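Local coordinates for DegV domain-containing protein spr0652 (Streptococcus pneumoniae, PDB 6CNG) that binds a long-chain fatty acid, here linoleic acid, and as a member of the DegV family may take part in lipid transport or fatty acid metabolism, at residues K177-L182 and D237-A242; K230-A235 and Q261-R266. All coordinates share one frame; numbering follows the deposited sequence.

Interaction 1 (K177-L182 and D237-A242). With EIC (linoleic acid), chain C.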
ATOM      1  N   LYS A 177     -10.102  -3.759  -2.834  1.00 14.17           N
ATOM      2  CA  LYS A 177      -9.579  -4.923  -2.137  1.00 12.02           C
ATOM      3  C   LYS A 177      -8.085  -5.075  -2.432  1.00 10.73           C
ATOM      4  O   LYS A 177      -7.530  -4.391  -3.292  1.00 12.35           O
ATOM      5  CB  LYS A 177     -10.378  -6.178  -2.535  1.00 18.18           C
ATOM      6  CG  LYS A 177     -11.942  -6.088  -2.295  1.00 17.65           C
ATOM      7  CD  LYS A 177     -12.386  -6.224  -0.844  1.00 21.56           C
ATOM      8  CE  LYS A 177     -13.909  -5.930  -0.613  1.00 24.59           C
ATOM      9  NZ  LYS A 177     -14.315  -5.859   0.839  1.00 23.57           N
ATOM     10  N   LEU A 178      -7.437  -6.004  -1.712  1.00 13.60           N
ATOM     11  CA  LEU A 178      -6.034  -6.340  -1.937  1.00 13.13           C
ATOM     12  C   LEU A 178      -5.842  -7.849  -1.997  1.00 10.78           C
ATOM     13  O   LEU A 178      -6.327  -8.579  -1.142  1.00 11.93           O
ATOM     14  CB  LEU A 178      -5.131  -5.767  -0.827  1.00 13.01           C
ATOM     15  CG  LEU A 178      -3.620  -5.998  -1.036  1.00 12.35           C
ATOM     16  CD1 LEU A 178      -3.042  -5.053  -2.036  1.00 15.50           C
ATOM     17  CD2 LEU A 178      -2.854  -5.870   0.236  1.00 16.49           C
ATOM     18  N   LEU A 179      -5.112  -8.312  -2.992  1.00 10.83           N
ATOM     19  CA  LEU A 179      -4.583  -9.661  -3.012  1.00 10.96           C
ATOM     20  C   LEU A 179      -3.070  -9.547  -3.070  1.00 11.63           C
ATOM     21  O   LEU A 179      -2.538  -8.664  -3.739  1.00 15.41           O
ATOM     22  CB  LEU A 179      -5.046 -10.414  -4.247  1.00 13.09           C
ATOM     23  CG  LEU A 179      -6.303 -11.277  -4.214  1.00 20.37           C
ATOM     24  CD1 LEU A 179      -6.762 -11.616  -5.618  1.00 21.47           C
ATOM     25  CD2 LEU A 179      -6.048 -12.568  -3.478  1.00 25.27           C
ATOM     26  N   PHE A 180      -2.379 -10.421  -2.358  1.00 13.46           N
ATOM     27  CA  PHE A 180      -0.924 -10.460  -2.424  1.00 13.11           C
ATOM     28  C   PHE A 180      -0.458 -11.868  -2.730  1.00 12.52           C
ATOM     29  O   PHE A 180      -1.148 -12.849  -2.453  1.00 12.49           O
ATOM     30  CB  PHE A 180      -0.279  -9.919  -1.151  1.00 10.76           C
ATOM     31  CG  PHE A 180      -0.734 -10.585   0.099  1.00 11.42           C
ATOM     32  CD1 PHE A 180      -0.239 -11.815   0.464  1.00 11.96           C
ATOM     33  CD2 PHE A 180      -1.638  -9.956   0.932  1.00 12.22           C
ATOM     34  CE1 PHE A 180      -0.643 -12.399   1.602  1.00 17.16           C
ATOM     35  CE2 PHE A 180      -2.051 -10.549   2.081  1.00 14.07           C
ATOM     36  CZ  PHE A 180      -1.565 -11.760   2.426  1.00 15.13           C
ATOM     37  N   VAL A 181       0.702 -11.952  -3.356  1.00 12.04           N
ATOM     38  CA  VAL A 181       1.430 -13.203  -3.474  1.00 14.65           C
ATOM     39  C   VAL A 181       2.847 -12.989  -2.993  1.00 11.29           C
ATOM     40  O   VAL A 181       3.588 -12.178  -3.559  1.00 13.70           O
ATOM     41  CB  VAL A 181       1.476 -13.740  -4.901  1.00 15.09           C
ATOM     42  CG1 VAL A 181       2.201 -15.054  -4.898  1.00 15.30           C
ATOM     43  CG2 VAL A 181       0.073 -13.838  -5.426  1.00 20.58           C
ATOM     44  N   LEU A 182       3.230 -13.752  -2.000  1.00 12.72           N
ATOM     45  CA  LEU A 182       4.537 -13.620  -1.404  1.00 13.91           C
ATOM     46  C   LEU A 182       5.276 -14.942  -1.505  1.00 11.62           C
ATOM     47  O   LEU A 182       4.796 -15.973  -1.049  1.00 11.78           O
ATOM     48  CB  LEU A 182       4.392 -13.186   0.051  1.00 12.83           C
ATOM     49  CG  LEU A 182       3.423 -12.056   0.319  1.00 12.38           C
ATOM     50  CD1 LEU A 182       3.393 -11.735   1.794  1.00 16.96           C
ATOM     51  CD2 LEU A 182       3.802 -10.833  -0.455  1.00 15.42           C
ATOM     52  N   ASP A 237      -7.779 -16.573 -10.258  1.00 14.14           N
ATOM     53  CA  ASP A 237      -8.980 -17.178  -9.698  1.00 15.61           C
ATOM     54  C   ASP A 237      -9.486 -16.376  -8.516  1.00 12.66           C
ATOM     55  O   ASP A 237     -10.682 -16.124  -8.391  1.00 13.66           O
ATOM     56  CB  ASP A 237      -8.676 -18.600  -9.247  1.00 15.04           C
ATOM     57  CG  ASP A 237      -8.416 -19.544 -10.397  1.00 16.13           C
ATOM     58  OD1 ASP A 237      -8.866 -19.284 -11.515  1.00 21.75           O
ATOM     59  OD2 ASP A 237      -7.778 -20.585 -10.178  1.00 21.38           O
ATOM     60  N   GLU A 238      -8.602 -15.963  -7.636  1.00 12.85           N
ATOM     61  CA  GLU A 238      -9.064 -15.225  -6.469  1.00 14.03           C
ATOM     62  C   GLU A 238      -9.640 -13.886  -6.869  1.00 12.14           C
ATOM     63  O   GLU A 238     -10.565 -13.394  -6.234  1.00 13.67           O
ATOM     64  CB  GLU A 238      -7.941 -15.023  -5.438  1.00 14.15           C
ATOM     65  CG  GLU A 238      -7.364 -16.311  -4.792  1.00 14.53           C
ATOM     66  CD  GLU A 238      -8.370 -17.180  -4.020  1.00 16.80           C
ATOM     67  OE1 GLU A 238      -9.358 -16.656  -3.455  1.00 18.12           O
ATOM     68  OE2 GLU A 238      -8.152 -18.398  -3.997  1.00 21.30           O
ATOM     69  N   LEU A 239      -9.104 -13.281  -7.915  1.00 12.06           N
ATOM     70  CA  LEU A 239      -9.681 -12.037  -8.388  1.00 14.45           C
ATOM     71  C   LEU A 239     -11.109 -12.259  -8.868  1.00 12.30           C
ATOM     72  O   LEU A 239     -12.022 -11.499  -8.541  1.00 14.40           O
ATOM     73  CB  LEU A 239      -8.841 -11.521  -9.540  1.00 19.00           C
ATOM     74  CG  LEU A 239      -7.766 -10.486  -9.300  1.00 21.39           C
ATOM     75  CD1 LEU A 239      -7.048 -10.328 -10.598  1.00 22.83           C
ATOM     76  CD2 LEU A 239      -8.346  -9.181  -8.853  1.00 18.07           C
ATOM     77  N   VAL A 240     -11.307 -13.275  -9.686  1.00 12.40           N
ATOM     78  CA  VAL A 240     -12.651 -13.596 -10.142  1.00 13.38           C
ATOM     79  C   VAL A 240     -13.578 -13.858  -8.954  1.00 15.67           C
ATOM     80  O   VAL A 240     -14.682 -13.302  -8.880  1.00 15.86           O
ATOM     81  CB  VAL A 240     -12.594 -14.778 -11.128  1.00 16.12           C
ATOM     82  CG1 VAL A 240     -14.004 -15.176 -11.615  1.00 16.14           C
ATOM     83  CG2 VAL A 240     -11.680 -14.429 -12.277  1.00 18.09           C
ATOM     84  N   LYS A 241     -13.148 -14.716  -8.016  1.00 14.41           N
ATOM     85  CA  LYS A 241     -13.993 -15.106  -6.896  1.00 12.86           C
ATOM     86  C   LYS A 241     -14.398 -13.893  -6.079  1.00 14.59           C
ATOM     87  O   LYS A 241     -15.506 -13.841  -5.538  1.00 15.40           O
ATOM     88  CB  LYS A 241     -13.253 -16.087  -5.983  1.00 14.94           C
ATOM     89  CG  LYS A 241     -12.987 -17.416  -6.588  1.00 17.92           C
ATOM     90  CD  LYS A 241     -11.839 -18.156  -5.927  1.00 22.58           C
ATOM     91  CE  LYS A 241     -12.178 -18.599  -4.540  1.00 27.84           C
ATOM     92  NZ  LYS A 241     -11.246 -19.684  -4.065  1.00 34.25           N
ATOM     93  N   ALA A 242     -13.516 -12.903  -6.005  1.00 12.38           N
ATOM     94  CA  ALA A 242     -13.759 -11.737  -5.181  1.00 13.51           C
ATOM     95  C   ALA A 242     -14.703 -10.745  -5.826  1.00 15.09           C
ATOM     96  O   ALA A 242     -15.228  -9.874  -5.132  1.00 19.88           O
ATOM     97  CB  ALA A 242     -12.449 -11.028  -4.907  1.00 14.45           C
TER
HETATM   98  C1  EIC C 301       5.902  -0.198  10.910  1.00 14.19           C
HETATM   99  C2  EIC C 301       5.439  -0.633   9.525  1.00 13.81           C
HETATM  100  C3  EIC C 301       4.910  -2.049   9.472  1.00 14.76           C
HETATM  101  C4  EIC C 301       4.192  -2.325   8.172  1.00 14.42           C
HETATM  102  C5  EIC C 301       3.570  -3.705   8.149  1.00 16.08           C
HETATM  103  C6  EIC C 301       2.749  -3.945   6.887  1.00 19.13           C
HETATM  104  C7  EIC C 301       3.601  -4.206   5.638  1.00 18.75           C
HETATM  105  C8  EIC C 301       2.737  -4.273   4.392  1.00 16.27           C
HETATM  106  C9  EIC C 301       3.652  -4.405   3.197  1.00 16.21           C
HETATM  107  C10 EIC C 301       3.928  -5.578   2.671  1.00 14.76           C
HETATM  108  C11 EIC C 301       3.373  -6.882   3.226  1.00 16.94           C
HETATM  109  C12 EIC C 301       2.862  -7.649   2.014  1.00 18.47           C
HETATM  110  C13 EIC C 301       1.667  -8.193   1.920  1.00 15.79           C
HETATM  111  C14 EIC C 301       0.659  -8.142   3.049  1.00 18.26           C
HETATM  112  C15 EIC C 301      -0.183  -6.869   2.999  1.00 16.27           C
HETATM  113  C16 EIC C 301      -1.193  -6.885   4.136  1.00 17.70           C
HETATM  114  C17 EIC C 301      -1.939  -5.586   4.231  1.00 14.59           C
HETATM  115  C18 EIC C 301      -2.896  -5.640   5.401  1.00 15.71           C
HETATM  116  O1  EIC C 301       5.173   0.523  11.645  1.00 18.05           O
HETATM  117  O2  EIC C 301       7.029  -0.571  11.318  1.00 19.13           O
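The Phe180 ring takes linoleic acid on one face: atom C14 of the lipid sits 3.6 Å above the ring plane, displaced from the ring centre to its CD2 side, with Phe180 CD2 the nearest ring atom. Phe180 has its CG between the backbone N and the carbonyl carbon (chi1 55°), and this turns a ring face to the acyl chain. Leu182 CD1 adds an apolar contact with C13 of the lipid at 3.9 Å, and Leu178 CD2 reaches C15 at 4.0 Å. These three residues form part of the fatty acid pocket. Leu179, between them on the strand, points the other way, to helix 228-242. Its side chain lies nearly perpendicular to that of Glu238, and both methyls work: CD1 lies 3.6 Å from Glu238 CB and CD2 3.7 Å from the same atom. Leu179 CD1 also rests 4.0 Å from Leu239 CG. Glu238 offers only its aliphatic root here; the chain bends at chi2 (-60°), and OE2 is hydrogen-bonded to Gln223 NE2, with a long, weak salt bridge to Lys241. Strand 176-182 runs between antiparallel neighbours 207-213 and 294-300, lipid on one face and helix 228-242 on the other, where Leu222 of strand 219-226 also touches Leu179 and Glu238.

Interaction 2 (K230-A235 and Q261-R266); sequences KSVQAA and QQLSER
Val232 and Leu263 make the central apolar contact, their side chains running antiparallel past one another so that Val232 CG1 comes to 3.8 Å from Leu263 CD1. The second methyl of the leucine is used as well: Leu263 CD2 lies 4.1 Å from Ala235 CB, one turn further along helix 228-242. In Leu263, chi1 (-179°) carries CG anti to the backbone N, and the second torsion then turns CD1 to Val232 and CD2 to Ala235. Beside this pair, Gln233 bends at its second torsion and brings its amide back to Arg266, although its CB starts out away from helix 257-270. Gln233 OE1 approaches the edge of the guanidinium, 3.0 Å from Arg266 NH1, but the angle is too poor for a hydrogen bond, and the two planes are turned 65° apart. A water joins the groups instead, accepting from Arg266 NH2 at 2.6 Å and weakly from Gln233 NE2 at 3.4 Å. Helix 257-270 is the crossover of a beta-alpha-beta unit joining parallel neighbours 247-253 and 275-280, and helix 228-242 packs beside it on the sheet; the local axes approach to 10.0 Å and cross at -40°, with N-to-C directions broadly alike. Further out, Gln233 NE2 is hydrogen-bonded to Asp237 OD1, one turn on, which probably helps hold the amide in place. Arg266 has a cation-pi partner in Tyr236, while Ser231 and Ala234 turn to strands 207-213 and 219-226.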
ATOM      1  N   LYS A 230       1.326 -21.635 -11.048  1.00 24.54           N
ATOM      2  CA  LYS A 230       0.245 -21.834 -10.092  1.00 25.98           C
ATOM      3  C   LYS A 230      -0.035 -20.560  -9.299  1.00 21.51           C
ATOM      4  O   LYS A 230      -1.175 -20.329  -8.894  1.00 21.17           O
ATOM      5  CB  LYS A 230       0.563 -23.007  -9.160  1.00 21.01           C
ATOM      6  CG  LYS A 230       0.890 -24.289  -9.881  1.00 21.80           C
ATOM      7  CD  LYS A 230      -0.268 -24.803 -10.686  1.00 26.01           C
ATOM      8  CE  LYS A 230       0.124 -26.019 -11.524  1.00 31.15           C
ATOM      9  NZ  LYS A 230      -0.778 -26.251 -12.706  1.00 33.63           N
ATOM     10  N   SER A 231       0.976 -19.720  -9.084  1.00 21.27           N
ATOM     11  CA  SER A 231       0.742 -18.448  -8.406  1.00 18.52           C
ATOM     12  C   SER A 231      -0.120 -17.528  -9.258  1.00 20.88           C
ATOM     13  O   SER A 231      -1.007 -16.834  -8.745  1.00 19.32           O
ATOM     14  CB  SER A 231       2.069 -17.745  -8.094  1.00 18.34           C
ATOM     15  OG  SER A 231       2.781 -18.402  -7.073  1.00 29.76           O
ATOM     16  N   VAL A 232       0.123 -17.496 -10.567  1.00 18.91           N
ATOM     17  CA  VAL A 232      -0.680 -16.623 -11.412  1.00 18.56           C
ATOM     18  C   VAL A 232      -2.113 -17.126 -11.480  1.00 17.02           C
ATOM     19  O   VAL A 232      -3.057 -16.352 -11.305  1.00 15.87           O
ATOM     20  CB  VAL A 232      -0.044 -16.433 -12.796  1.00 22.61           C
ATOM     21  CG1 VAL A 232      -1.013 -15.689 -13.724  1.00 31.29           C
ATOM     22  CG2 VAL A 232       1.244 -15.653 -12.649  1.00 24.80           C
ATOM     23  N   GLN A 233      -2.293 -18.429 -11.721  1.00 19.21           N
ATOM     24  CA  GLN A 233      -3.641 -18.980 -11.770  1.00 22.67           C
ATOM     25  C   GLN A 233      -4.408 -18.679 -10.486  1.00 16.44           C
ATOM     26  O   GLN A 233      -5.576 -18.284 -10.533  1.00 19.29           O
ATOM     27  CB  GLN A 233      -3.578 -20.482 -12.046  1.00 25.84           C
ATOM     28  CG  GLN A 233      -4.942 -21.151 -12.310  1.00 25.40           C
ATOM     29  CD  GLN A 233      -5.595 -20.743 -13.625  1.00 23.80           C
ATOM     30  OE1 GLN A 233      -5.017 -20.891 -14.717  1.00 21.04           O
ATOM     31  NE2 GLN A 233      -6.836 -20.267 -13.527  1.00 25.27           N
ATOM     32  N   ALA A 234      -3.763 -18.851  -9.332  1.00 15.43           N
ATOM     33  CA  ALA A 234      -4.436 -18.623  -8.062  1.00 15.33           C
ATOM     34  C   ALA A 234      -4.847 -17.175  -7.929  1.00 12.72           C
ATOM     35  O   ALA A 234      -5.950 -16.878  -7.476  1.00 14.86           O
ATOM     36  CB  ALA A 234      -3.514 -18.996  -6.905  1.00 16.96           C
ATOM     37  N   ALA A 235      -3.960 -16.262  -8.306  1.00 15.46           N
ATOM     38  CA  ALA A 235      -4.254 -14.842  -8.217  1.00 15.00           C
ATOM     39  C   ALA A 235      -5.382 -14.444  -9.159  1.00 14.23           C
ATOM     40  O   ALA A 235      -6.222 -13.624  -8.814  1.00 14.51           O
ATOM     41  CB  ALA A 235      -2.989 -14.063  -8.526  1.00 20.57           C
ATOM     42  N   GLN A 261       3.221  -9.122 -15.829  1.00 16.71           N
ATOM     43  CA  GLN A 261       2.798  -9.002 -17.220  1.00 17.34           C
ATOM     44  C   GLN A 261       1.958 -10.200 -17.651  1.00 18.32           C
ATOM     45  O   GLN A 261       1.005 -10.030 -18.412  1.00 17.74           O
ATOM     46  CB  GLN A 261       3.995  -8.738 -18.148  1.00 17.52           C
ATOM     47  CG  GLN A 261       3.671  -8.707 -19.677  1.00 27.47           C
ATOM     48  CD  GLN A 261       2.655  -7.607 -20.151  1.00 32.84           C
ATOM     49  OE1 GLN A 261       2.345  -6.664 -19.429  1.00 38.28           O
ATOM     50  NE2 GLN A 261       2.155  -7.751 -21.374  1.00 28.04           N
ATOM     51  N   GLN A 262       2.251 -11.402 -17.153  1.00 15.48           N
ATOM     52  CA  GLN A 262       1.499 -12.572 -17.585  1.00 15.53           C
ATOM     53  C   GLN A 262       0.119 -12.608 -16.952  1.00 18.08           C
ATOM     54  O   GLN A 262      -0.838 -13.072 -17.581  1.00 20.05           O
ATOM     55  CB  GLN A 262       2.254 -13.852 -17.251  1.00 20.81           C
ATOM     56  CG  GLN A 262       3.652 -13.976 -17.920  1.00 22.80           C
ATOM     57  CD  GLN A 262       3.677 -14.872 -19.161  1.00 37.49           C
ATOM     58  OE1 GLN A 262       2.688 -15.529 -19.487  1.00 49.37           O
ATOM     59  NE2 GLN A 262       4.812 -14.896 -19.858  1.00 38.93           N
ATOM     60  N   LEU A 263       0.017 -12.153 -15.700  1.00 15.27           N
ATOM     61  CA  LEU A 263      -1.283 -11.991 -15.063  1.00 15.33           C
ATOM     62  C   LEU A 263      -2.099 -10.903 -15.751  1.00 15.23           C
ATOM     63  O   LEU A 263      -3.293 -11.095 -16.008  1.00 14.94           O
ATOM     64  CB  LEU A 263      -1.086 -11.694 -13.573  1.00 13.85           C
ATOM     65  CG  LEU A 263      -2.303 -11.507 -12.665  1.00 15.72           C
ATOM     66  CD1 LEU A 263      -3.191 -12.714 -12.667  1.00 15.99           C
ATOM     67  CD2 LEU A 263      -1.848 -11.223 -11.273  1.00 14.23           C
ATOM     68  N   SER A 264      -1.456  -9.772 -16.092  1.00 15.98           N
ATOM     69  CA  SER A 264      -2.131  -8.656 -16.754  1.00 12.61           C
ATOM     70  C   SER A 264      -2.729  -9.077 -18.086  1.00 13.14           C
ATOM     71  O   SER A 264      -3.868  -8.732 -18.404  1.00 14.81           O
ATOM     72  CB  SER A 264      -1.142  -7.505 -16.949  1.00 18.36           C
ATOM     73  OG  SER A 264      -1.618  -6.533 -17.856  1.00 25.19           O
ATOM     74  N   GLU A 265      -1.962  -9.794 -18.893  1.00 16.17           N
ATOM     75  CA  GLU A 265      -2.500 -10.283 -20.153  1.00 15.86           C
ATOM     76  C   GLU A 265      -3.721 -11.162 -19.920  1.00 12.51           C
ATOM     77  O   GLU A 265      -4.750 -10.955 -20.553  1.00 16.82           O
ATOM     78  CB  GLU A 265      -1.418 -10.993 -20.960  1.00 16.62           C
ATOM     79  CG  GLU A 265      -0.442 -10.045 -21.662  1.00 24.12           C
ATOM     80  CD  GLU A 265      -1.096  -9.173 -22.747  1.00 38.52           C
ATOM     81  OE1 GLU A 265      -0.609  -8.039 -22.987  1.00 43.86           O
ATOM     82  OE2 GLU A 265      -2.101  -9.606 -23.361  1.00 41.64           O
ATOM     83  N   ARG A 266      -3.628 -12.134 -19.001  1.00 14.96           N
ATOM     84  CA  ARG A 266      -4.752 -13.028 -18.722  1.00 15.40           C
ATOM     85  C   ARG A 266      -5.987 -12.248 -18.321  1.00 12.59           C
ATOM     86  O   ARG A 266      -7.103 -12.571 -18.738  1.00 14.96           O
ATOM     87  CB  ARG A 266      -4.418 -13.976 -17.569  1.00 19.13           C
ATOM     88  CG  ARG A 266      -4.163 -15.389 -17.947  1.00 25.54           C
ATOM     89  CD  ARG A 266      -4.845 -16.376 -17.019  1.00 24.61           C
ATOM     90  NE  ARG A 266      -6.184 -16.718 -17.497  1.00 36.75           N
ATOM     91  CZ  ARG A 266      -6.881 -17.769 -17.084  1.00 42.03           C
ATOM     92  NH1 ARG A 266      -6.354 -18.585 -16.173  1.00 37.29           N
ATOM     93  NH2 ARG A 266      -8.095 -18.004 -17.589  1.00 47.91           N
TER
HETATM   94  O   HOH W   1      -8.574 -20.291 -16.429  1.00 24.83           O

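Overall arrangement
From the N terminus, strand 176-182 comes first; the chain then passes through strands 207-213 and 219-226 before entering helix 228-242. The N-terminal part of that helix supplies 230-235 and its C-terminal part 237-242, which closes the loop of interaction 1 over 54 intervening residues. Strand 247-253 then leads to helix 257-270, where 261-266 closes interaction 2 over 25. The segments alternate, so the two loops cross rather than nest. Helix 228-242 is common to both: interaction 1 packs it on the sheet, interaction 2 against helix 257-270. Their centres are 10 Å apart, and they touch where Leu179 CD1 packs 3.8 Å from Ala235 O.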